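Local coordinates for protein glutamate racemase (Campylobacter jejuni, PDB 3UHF) that belongs to the Asp/Glu/hydantoin racemase family of two-domain alpha/beta proteins and holds D-glutamic acid in a pocket between its two parallel sheets, at residues A[46-51]-A[234-239]; A[133-138]-A[151-156]; A[28-33]-A[73-78]. All coordinates share one frame; numbering follows the deposited sequence.

Contact 3 lies nearest the pocket: its strand ends at Asp31, followed by Ser32, and both line the D-glutamic acid site. Contact 2 belongs to the second parallel sheet, away from the one that holds the strand of contact 3, and the side chain of Val137 is about 10 Å from the ligand. Contact 1 is plain packing between the end of helix 227-238 and the loop before strand 51-56, which neighbours the strand of contact 3. The centres of contacts 1 and 3 are 20 Å apart, with nearest atoms about 6 Å apart. Contact 2 lies 26 Å, centre to centre, from each of the others. Along the chain, contact 2 is nested within the loop closed by contact 1, whereas contacts 1 and 3 interleave.

Contact 1: A[46-51]-A[234-239]; sequences ARLFDE and FLKERE
Leu48 and Lys236 cross at about a right angle. The CD2 methyl of Leu48 meets the side of the lysine chain. It lies 3.9 Å from Lys236 CG and 4.1 Å from Lys236 CD. The touch is therefore made by the aliphatic part of the lysine, not by its charged end. The chain bends at chi3 (-79°), and its NZ forms a salt bridge with Glu233 one turn back. The lysine thus covers the leucine with methylenes and keeps its ammonium with a partner on its own helix.

Phe49 makes the second touch. Leu235 CD1 comes to the edge of the phenyl ring, near its plane, 4.3 Å from Phe49 CZ. This is a loose apolar approach, not packing over a face. One face of the ring is covered from within its own segment by Leu48 CB, 3.6 Å above the plane and over its centre. The two loop residues are thus packed on each other as well as on the helix.

Segment 46-51 joins helix 37-45 to strand 51-56. The helix ends in a Schellman motif, with Arg47 at positive phi (53°), and the chain then runs through Leu48, Phe49 and Asp50 to the strand. The other partner is the last part of helix 227-238. Leu235 also touches Met89 and Ile91 of strand 89-92 and Tyr114 of strand 113-114, so it faces the edge of the parallel sheet. Phe49 shares Met89 with it and also touches Met25. Beyond the lysine, the Leu48 side chain rests on Ile241. Its backbone O is hydrogen-bonded to Lys244 NZ, which ties the loop to the chain that follows helix 227-238.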
loop_
_atom_site.group_PDB
_atom_site.type_symbol
_atom_site.label_atom_id
_atom_site.label_comp_id
_atom_site.label_asym_id
_atom_site.label_seq_id
_atom_site.Cartn_x
_atom_site.Cartn_y
_atom_site.Cartn_z
ATOM N N ALA A 46 10.635 9.960 -3.227
ATOM C CA ALA A 46 10.337 11.205 -2.513
ATOM C C ALA A 46 11.518 11.728 -1.680
ATOM O O ALA A 46 11.485 12.861 -1.187
ATOM C CB ALA A 46 9.101 11.023 -1.634
ATOM N N ARG A 47 12.547 10.900 -1.527
ATOM C CA ARG A 47 13.749 11.251 -0.769
ATOM C C ARG A 47 13.475 11.743 0.650
ATOM O O ARG A 47 13.984 12.785 1.067
ATOM C CB ARG A 47 14.593 12.272 -1.540
ATOM C CG ARG A 47 15.077 11.741 -2.880
ATOM C CD ARG A 47 16.333 12.448 -3.356
ATOM N NE ARG A 47 16.844 11.837 -4.579
ATOM C CZ ARG A 47 18.066 12.033 -5.063
ATOM N NH1 ARG A 47 18.917 12.827 -4.423
ATOM N NH2 ARG A 47 18.439 11.434 -6.185
ATOM N N LEU A 48 12.679 10.979 1.390
ATOM C CA LEU A 48 12.271 11.372 2.734
ATOM C C LEU A 48 13.207 10.822 3.798
ATOM O O LEU A 48 13.372 11.422 4.864
ATOM C CB LEU A 48 10.862 10.852 3.027
ATOM C CG LEU A 48 9.701 11.225 2.106
ATOM C CD1 LEU A 48 8.458 10.460 2.533
ATOM C CD2 LEU A 48 9.443 12.715 2.120
ATOM N N PHE A 49 13.807 9.670 3.519
ATOM C CA PHE A 49 14.547 8.937 4.541
ATOM C C PHE A 49 15.963 8.589 4.116
ATOM O O PHE A 49 16.274 8.545 2.925
ATOM C CB PHE A 49 13.796 7.658 4.896
ATOM C CG PHE A 49 12.351 7.885 5.172
ATOM C CD1 PHE A 49 11.384 7.375 4.329
ATOM C CD2 PHE A 49 11.958 8.652 6.257
ATOM C CE1 PHE A 49 10.044 7.597 4.574
ATOM C CE2 PHE A 49 10.618 8.879 6.505
ATOM C CZ PHE A 49 9.664 8.352 5.660
ATOM N N ASP A 50 16.809 8.327 5.107
ATOM C CA ASP A 50 18.201 7.982 4.864
ATOM C C ASP A 50 18.342 6.477 4.670
ATOM O O ASP A 50 19.228 6.019 3.953
ATOM C CB ASP A 50 19.066 8.432 6.041
ATOM C CG ASP A 50 18.992 9.929 6.277
ATOM O OD1 ASP A 50 19.235 10.687 5.314
ATOM O OD2 ASP A 50 18.672 10.345 7.414
ATOM N N GLU A 51 17.475 5.712 5.320
ATOM C CA GLU A 51 17.569 4.261 5.250
ATOM C C GLU A 51 16.207 3.626 5.455
ATOM O O GLU A 51 15.448 4.033 6.330
ATOM C CB GLU A 51 18.560 3.740 6.292
ATOM C CG GLU A 51 18.906 2.264 6.152
ATOM C CD GLU A 51 20.115 1.874 6.990
ATOM O OE1 GLU A 51 20.428 2.590 7.966
ATOM O OE2 GLU A 51 20.762 0.857 6.667
ATOM N N PHE A 234 0.807 12.244 3.085
ATOM C CA PHE A 234 0.368 12.052 4.464
ATOM C C PHE A 234 1.526 12.191 5.453
ATOM O O PHE A 234 1.406 12.873 6.478
ATOM C CB PHE A 234 -0.288 10.661 4.556
ATOM C CG PHE A 234 -0.788 10.281 5.930
ATOM C CD1 PHE A 234 -2.136 10.384 6.242
ATOM C CD2 PHE A 234 0.078 9.775 6.884
ATOM C CE1 PHE A 234 -2.604 10.016 7.487
ATOM C CE2 PHE A 234 -0.383 9.411 8.133
ATOM C CZ PHE A 234 -1.728 9.527 8.434
ATOM N N LEU A 235 2.649 11.538 5.158
ATOM C CA LEU A 235 3.800 11.581 6.054
ATOM C C LEU A 235 4.411 12.969 6.175
ATOM O O LEU A 235 4.820 13.381 7.267
ATOM C CB LEU A 235 4.871 10.588 5.603
ATOM C CG LEU A 235 4.422 9.140 5.810
ATOM C CD1 LEU A 235 5.429 8.171 5.211
ATOM C CD2 LEU A 235 4.218 8.874 7.293
ATOM N N LYS A 236 4.483 13.690 5.059
ATOM C CA LYS A 236 5.038 15.045 5.085
ATOM C C LYS A 236 4.225 15.970 5.983
ATOM O O LYS A 236 4.759 16.908 6.588
ATOM C CB LYS A 236 5.164 15.606 3.666
ATOM C CG LYS A 236 6.205 14.851 2.827
ATOM C CD LYS A 236 6.518 15.525 1.495
ATOM C CE LYS A 236 5.438 15.248 0.465
ATOM N NZ LYS A 236 5.882 15.576 -0.922
ATOM N N GLU A 237 2.932 15.696 6.093
ATOM C CA GLU A 237 2.056 16.505 6.934
ATOM C C GLU A 237 2.079 16.089 8.409
ATOM O O GLU A 237 1.955 16.928 9.296
ATOM C CB GLU A 237 0.624 16.418 6.416
ATOM C CG GLU A 237 0.441 16.930 5.008
ATOM C CD GLU A 237 -0.802 16.353 4.358
ATOM O OE1 GLU A 237 -1.088 16.698 3.191
ATOM O OE2 GLU A 237 -1.483 15.544 5.023
ATOM N N ARG A 238 2.213 14.788 8.658
ATOM C CA ARG A 238 2.083 14.223 10.001
ATOM C C ARG A 238 3.387 14.238 10.775
ATOM O O ARG A 238 3.393 14.376 11.995
ATOM C CB ARG A 238 1.590 12.776 9.934
ATOM C CG ARG A 238 0.116 12.597 10.243
ATOM C CD ARG A 238 -0.745 13.121 9.121
ATOM N NE ARG A 238 -2.167 12.963 9.413
ATOM C CZ ARG A 238 -3.142 13.405 8.624
ATOM N NH1 ARG A 238 -2.850 14.037 7.492
ATOM N NH2 ARG A 238 -4.409 13.218 8.966
ATOM N N GLU A 239 4.490 14.054 10.065
ATOM C CA GLU A 239 5.793 13.995 10.707
ATOM C C GLU A 239 6.661 15.164 10.267
ATOM O O GLU A 239 6.328 15.882 9.322
ATOM C CB GLU A 239 6.476 12.656 10.404
ATOM C CG GLU A 239 5.729 11.449 10.966
ATOM C CD GLU A 239 5.791 11.373 12.486
ATOM O OE1 GLU A 239 6.754 11.902 13.070
ATOM O OE2 GLU A 239 4.877 10.786 13.102
#

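Contact 2: A[133-138]-A[151-156]; sequences KEILVI and KRLLSQ
Leu153 has CG beside its backbone N and anti to its carbonyl carbon (chi1 -74°), which turns CG toward strand 135-139, where its two methyls do the touching. From the strand, Ile135 places CG1 in the same relation to its own backbone (chi1 -59°). Its chain is then extended at chi2 (173°), carrying CD1 out to the leucine. The two side chains meet tip to tip, and Ile135 CD1 is 3.6 Å from Leu153 CD2. Leu153 CD1 lies a little farther from the isoleucine methyl. This second branch also meets Val137 tip to tip, with Val137 CG2 4.1 Å from Leu153 CD1. The leucine fork therefore serves two strand residues, i and i+2, whose side chains lie on the same face of the sheet.

This is helix-on-sheet packing in an alpha/beta domain. Helix 148-155 covers a face of the parallel sheet that contains strands 135-139, 161-165 and 199-202. Ile135 also touches Thr124 and Leu128 of helix 117-128, and both Ile135 and Val137 touch Ile201.

All three side chains that touch are buried and purely hydrocarbon. The helix and strand are thus held together here by close methyl packing, without directional polar bonds between them.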
loop_
_atom_site.group_PDB
_atom_site.type_symbol
_atom_site.label_atom_id
_atom_site.label_comp_id
_atom_site.label_asym_id
_atom_site.label_seq_id
_atom_site.Cartn_x
_atom_site.Cartn_y
_atom_site.Cartn_z
ATOM N N LYS A 133 -19.116 13.437 -5.803
ATOM C CA LYS A 133 -18.416 12.679 -6.841
ATOM C C LYS A 133 -18.394 11.180 -6.551
ATOM O O LYS A 133 -18.475 10.753 -5.402
ATOM C CB LYS A 133 -16.995 13.210 -7.039
ATOM C CG LYS A 133 -16.937 14.606 -7.650
ATOM C CD LYS A 133 -17.522 14.609 -9.052
ATOM C CE LYS A 133 -17.671 16.024 -9.586
ATOM N NZ LYS A 133 -16.354 16.723 -9.616
ATOM N N GLU A 134 -18.278 10.393 -7.618
ATOM C CA GLU A 134 -18.312 8.935 -7.546
ATOM C C GLU A 134 -16.945 8.344 -7.220
ATOM O O GLU A 134 -15.956 8.662 -7.877
ATOM C CB GLU A 134 -18.762 8.370 -8.895
ATOM C CG GLU A 134 -20.039 8.978 -9.442
ATOM C CD GLU A 134 -21.260 8.145 -9.120
ATOM O OE1 GLU A 134 -21.087 6.986 -8.681
ATOM O OE2 GLU A 134 -22.389 8.657 -9.292
ATOM N N ILE A 135 -16.897 7.459 -6.230
ATOM C CA ILE A 135 -15.663 6.766 -5.902
ATOM C C ILE A 135 -15.828 5.255 -6.083
ATOM O O ILE A 135 -16.816 4.674 -5.642
ATOM C CB ILE A 135 -15.266 7.007 -4.426
ATOM C CG1 ILE A 135 -15.081 8.498 -4.160
ATOM C CG2 ILE A 135 -13.983 6.233 -4.056
ATOM C CD1 ILE A 135 -14.865 8.807 -2.701
ATOM N N LEU A 136 -14.853 4.630 -6.728
ATOM C CA LEU A 136 -14.776 3.171 -6.764
ATOM C C LEU A 136 -13.530 2.757 -5.984
ATOM O O LEU A 136 -12.422 3.220 -6.273
ATOM C CB LEU A 136 -14.698 2.667 -8.205
ATOM C CG LEU A 136 -14.386 1.167 -8.332
ATOM C CD1 LEU A 136 -15.446 0.364 -7.593
ATOM C CD2 LEU A 136 -14.309 0.776 -9.808
ATOM N N VAL A 137 -13.720 1.932 -4.959
ATOM C CA VAL A 137 -12.597 1.395 -4.210
ATOM C C VAL A 137 -12.406 -0.047 -4.657
ATOM O O VAL A 137 -13.347 -0.826 -4.599
ATOM C CB VAL A 137 -12.892 1.374 -2.708
ATOM C CG1 VAL A 137 -11.695 0.821 -1.947
ATOM C CG2 VAL A 137 -13.236 2.787 -2.220
ATOM N N ILE A 138 -11.214 -0.393 -5.138
ATOM C CA ILE A 138 -10.936 -1.799 -5.476
ATOM C C ILE A 138 -9.812 -2.308 -4.591
ATOM O O ILE A 138 -8.859 -1.581 -4.321
ATOM C CB ILE A 138 -10.613 -2.004 -6.977
ATOM C CG1 ILE A 138 -9.424 -1.128 -7.412
ATOM C CG2 ILE A 138 -11.871 -1.733 -7.804
ATOM C CD1 ILE A 138 -8.870 -1.460 -8.827
ATOM N N LYS A 151 -16.234 3.208 5.666
ATOM C CA LYS A 151 -16.553 3.955 6.881
ATOM C C LYS A 151 -15.886 5.324 6.913
ATOM O O LYS A 151 -16.495 6.310 7.345
ATOM C CB LYS A 151 -16.169 3.159 8.133
ATOM C CG LYS A 151 -17.113 1.997 8.464
ATOM C CD LYS A 151 -16.523 1.130 9.581
ATOM C CE LYS A 151 -17.597 0.364 10.350
ATOM N NZ LYS A 151 -18.104 -0.828 9.620
ATOM N N ARG A 152 -14.635 5.385 6.480
ATOM C CA ARG A 152 -13.936 6.667 6.458
ATOM C C ARG A 152 -14.599 7.624 5.476
ATOM O O ARG A 152 -14.887 8.769 5.817
ATOM C CB ARG A 152 -12.455 6.483 6.120
ATOM C CG ARG A 152 -11.660 5.782 7.208
ATOM C CD ARG A 152 -10.181 5.692 6.847
ATOM N NE ARG A 152 -9.377 5.212 7.971
ATOM C CZ ARG A 152 -8.912 5.994 8.940
ATOM N NH1 ARG A 152 -9.170 7.294 8.927
ATOM N NH2 ARG A 152 -8.191 5.479 9.927
ATOM N N LEU A 153 -14.857 7.146 4.267
ATOM C CA LEU A 153 -15.477 7.976 3.235
ATOM C C LEU A 153 -16.879 8.438 3.651
ATOM O O LEU A 153 -17.234 9.615 3.506
ATOM C CB LEU A 153 -15.534 7.194 1.923
ATOM C CG LEU A 153 -14.150 7.085 1.275
ATOM C CD1 LEU A 153 -14.135 6.025 0.186
ATOM C CD2 LEU A 153 -13.740 8.436 0.720
ATOM N N LEU A 154 -17.668 7.520 4.195
ATOM C CA LEU A 154 -18.998 7.880 4.693
ATOM C C LEU A 154 -18.940 8.927 5.801
ATOM O O LEU A 154 -19.788 9.823 5.867
ATOM C CB LEU A 154 -19.746 6.636 5.192
ATOM C CG LEU A 154 -20.181 5.638 4.112
ATOM C CD1 LEU A 154 -20.852 4.420 4.746
ATOM C CD2 LEU A 154 -21.102 6.291 3.092
ATOM N N SER A 155 -17.940 8.831 6.670
ATOM C CA SER A 155 -17.831 9.773 7.782
ATOM C C SER A 155 -17.484 11.168 7.275
ATOM O O SER A 155 -17.647 12.154 7.993
ATOM C CB SER A 155 -16.785 9.315 8.798
ATOM O OG SER A 155 -15.476 9.533 8.306
ATOM N N GLN A 156 -17.016 11.248 6.035
ATOM C CA GLN A 156 -16.699 12.540 5.422
ATOM C C GLN A 156 -17.791 12.982 4.449
ATOM O O GLN A 156 -17.655 13.992 3.756
ATOM C CB GLN A 156 -15.330 12.488 4.730
ATOM C CG GLN A 156 -14.162 12.459 5.715
ATOM C CD GLN A 156 -14.059 13.731 6.544
ATOM O OE1 GLN A 156 -14.197 14.848 6.026
ATOM N NE2 GLN A 156 -13.804 13.572 7.838
#

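Contact 3: A[28-33]-A[73-78]; sequences GVFDSG and KFCLEA. With DGL (D-glutamic acid), chain C.
Phe30 carries the packing between strand 26-31 and helix 68-82, with Ala78 and Cys75 as its partners. Gly28 and Val29 come first, and both lie in the strand. Gly28 pairs through its backbone with Met89 and Ile91, and Val29 with Ile53 and Tyr55.

The side chain of Phe30 leaves the strand toward helix 68-82, and CG is anti to the backbone N (chi1 172°), which lays the ring against Ala78 and Cys75. Ala78 CB lies over one face of the ring, 3.4 Å above its plane and displaced toward the rim. It is 3.6 Å from the ring centroid and 22° off the normal, a CH-pi contact. Cys75 SG approaches the same ring obliquely, 4.0 Å from Phe30 CE2, in a sulfur-aromatic contact.

At Asp31 the chain reaches the pocket. Asp31 OD1 lies 3.0 Å from the amino N of D-glutamic acid. The other oxygen, Asp31 OD2, accepts from Gly33 N at 2.9 Å, which makes an Asx turn. The N-H comes from above the carboxylate plane and helps fix the group.

Ser32 OG meets the ligand twice. It donates to OE1 of D-glutamic acid at 2.6 Å and accepts from the ligand N at 3.1 Å. One hydroxyl thus bridges the amino group and side-chain carboxylate of the ligand. Gly33 follows, and its O is hydrogen-bonded to Tyr54 OH.

Strand 26-31 lies inside the five-stranded parallel sheet, between strands 89-92 and 51-56. Helix 68-82 packs against it through Phe30, and the pocket lies at the strand's C-terminal end.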
loop_
_atom_site.group_PDB
_atom_site.type_symbol
_atom_site.label_atom_id
_atom_site.label_comp_id
_atom_site.label_asym_id
_atom_site.label_seq_id
_atom_site.Cartn_x
_atom_site.Cartn_y
_atom_site.Cartn_z
ATOM N N GLY A 28 11.062 1.345 8.808
ATOM C CA GLY A 28 10.704 0.039 8.301
ATOM C C GLY A 28 9.486 0.151 7.405
ATOM O O GLY A 28 8.625 1.014 7.611
ATOM N N VAL A 29 9.433 -0.710 6.396
ATOM C CA VAL A 29 8.259 -0.853 5.551
ATOM C C VAL A 29 7.868 -2.314 5.546
ATOM O O VAL A 29 8.679 -3.170 5.212
ATOM C CB VAL A 29 8.526 -0.375 4.114
ATOM C CG1 VAL A 29 7.337 -0.713 3.210
ATOM C CG2 VAL A 29 8.804 1.131 4.102
ATOM N N PHE A 30 6.636 -2.602 5.947
ATOM C CA PHE A 30 6.167 -3.982 5.962
ATOM C C PHE A 30 5.107 -4.242 4.894
ATOM O O PHE A 30 4.198 -3.433 4.695
ATOM C CB PHE A 30 5.582 -4.357 7.327
ATOM C CG PHE A 30 4.900 -5.708 7.326
ATOM C CD1 PHE A 30 5.643 -6.865 7.161
ATOM C CD2 PHE A 30 3.524 -5.811 7.445
ATOM C CE1 PHE A 30 5.018 -8.119 7.130
ATOM C CE2 PHE A 30 2.897 -7.050 7.419
ATOM C CZ PHE A 30 3.652 -8.204 7.268
ATOM N N ASP A 31 5.208 -5.391 4.225
ATOM C CA ASP A 31 4.144 -5.820 3.334
ATOM C C ASP A 31 3.975 -7.339 3.414
ATOM O O ASP A 31 4.864 -8.043 3.887
ATOM C CB ASP A 31 4.426 -5.401 1.893
ATOM C CG ASP A 31 3.321 -5.833 0.935
ATOM O OD1 ASP A 31 2.152 -5.463 1.179
ATOM O OD2 ASP A 31 3.620 -6.560 -0.034
ATOM N N SER A 32 2.829 -7.833 2.970
ATOM C CA SER A 32 2.593 -9.276 2.944
ATOM C C SER A 32 3.553 -9.978 1.996
ATOM O O SER A 32 3.853 -11.154 2.171
ATOM C CB SER A 32 1.150 -9.576 2.534
ATOM O OG SER A 32 0.886 -9.086 1.224
ATOM N N GLY A 33 4.044 -9.267 0.987
ATOM C CA GLY A 33 4.938 -9.896 0.026
ATOM C C GLY A 33 5.734 -8.910 -0.804
ATOM O O GLY A 33 6.417 -8.051 -0.252
ATOM N N LYS A 73 -2.282 -11.693 13.639
ATOM C CA LYS A 73 -1.222 -12.523 14.183
ATOM C C LYS A 73 0.052 -12.367 13.359
ATOM O O LYS A 73 1.123 -12.136 13.910
ATOM C CB LYS A 73 -1.665 -13.993 14.190
ATOM C CG LYS A 73 -0.595 -14.971 14.636
ATOM C CD LYS A 73 -1.010 -16.405 14.301
ATOM C CE LYS A 73 0.049 -17.412 14.742
ATOM N NZ LYS A 73 -0.289 -18.810 14.331
ATOM N N PHE A 74 -0.070 -12.487 12.036
ATOM C CA PHE A 74 1.082 -12.345 11.149
ATOM C C PHE A 74 1.748 -10.956 11.250
ATOM O O PHE A 74 2.973 -10.843 11.218
ATOM C CB PHE A 74 0.677 -12.619 9.695
ATOM C CG PHE A 74 0.401 -14.087 9.393
ATOM C CD1 PHE A 74 0.599 -15.064 10.363
ATOM C CD2 PHE A 74 -0.044 -14.480 8.143
ATOM C CE1 PHE A 74 0.355 -16.404 10.092
ATOM C CE2 PHE A 74 -0.286 -15.833 7.866
ATOM C CZ PHE A 74 -0.086 -16.787 8.841
ATOM N N CYS A 75 0.942 -9.907 11.346
ATOM C CA CYS A 75 1.489 -8.551 11.463
ATOM C C CYS A 75 2.268 -8.350 12.761
ATOM O O CYS A 75 3.332 -7.720 12.770
ATOM C CB CYS A 75 0.378 -7.503 11.357
ATOM S SG CYS A 75 -0.351 -7.419 9.703
ATOM N N LEU A 76 1.736 -8.869 13.860
ATOM C CA LEU A 76 2.443 -8.768 15.136
ATOM C C LEU A 76 3.782 -9.506 15.089
ATOM O O LEU A 76 4.752 -9.067 15.699
ATOM C CB LEU A 76 1.573 -9.263 16.299
ATOM C CG LEU A 76 0.443 -8.303 16.695
ATOM C CD1 LEU A 76 -0.498 -8.947 17.704
ATOM C CD2 LEU A 76 1.008 -6.994 17.248
ATOM N N GLU A 77 3.843 -10.618 14.354
ATOM C CA GLU A 77 5.114 -11.302 14.168
ATOM C C GLU A 77 6.083 -10.423 13.387
ATOM O O GLU A 77 7.283 -10.410 13.657
ATOM C CB GLU A 77 4.919 -12.642 13.454
ATOM C CG GLU A 77 4.059 -13.630 14.224
ATOM C CD GLU A 77 3.955 -14.972 13.513
ATOM O OE1 GLU A 77 4.533 -15.095 12.413
ATOM O OE2 GLU A 77 3.310 -15.896 14.057
ATOM N N ALA A 78 5.551 -9.682 12.422
ATOM C CA ALA A 78 6.371 -8.779 11.629
ATOM C C ALA A 78 6.937 -7.674 12.519
ATOM O O ALA A 78 8.111 -7.308 12.414
ATOM C CB ALA A 78 5.556 -8.185 10.484
HETATM N N DGL C . -0.446 -6.544 0.054
HETATM C CA DGL C . -1.862 -6.877 -0.130
HETATM C C DGL C . -2.704 -5.612 -0.118
HETATM O O DGL C . -2.196 -4.505 -0.341
HETATM C CB DGL C . -2.083 -7.614 -1.450
HETATM C CG DGL C . -1.491 -9.022 -1.463
HETATM C CD DGL C . -2.103 -9.874 -0.371
HETATM O OE1 DGL C . -1.426 -10.107 0.655
HETATM O OE2 DGL C . -3.277 -10.275 -0.525
HETATM O OXT DGL C . -3.911 -5.686 0.077
#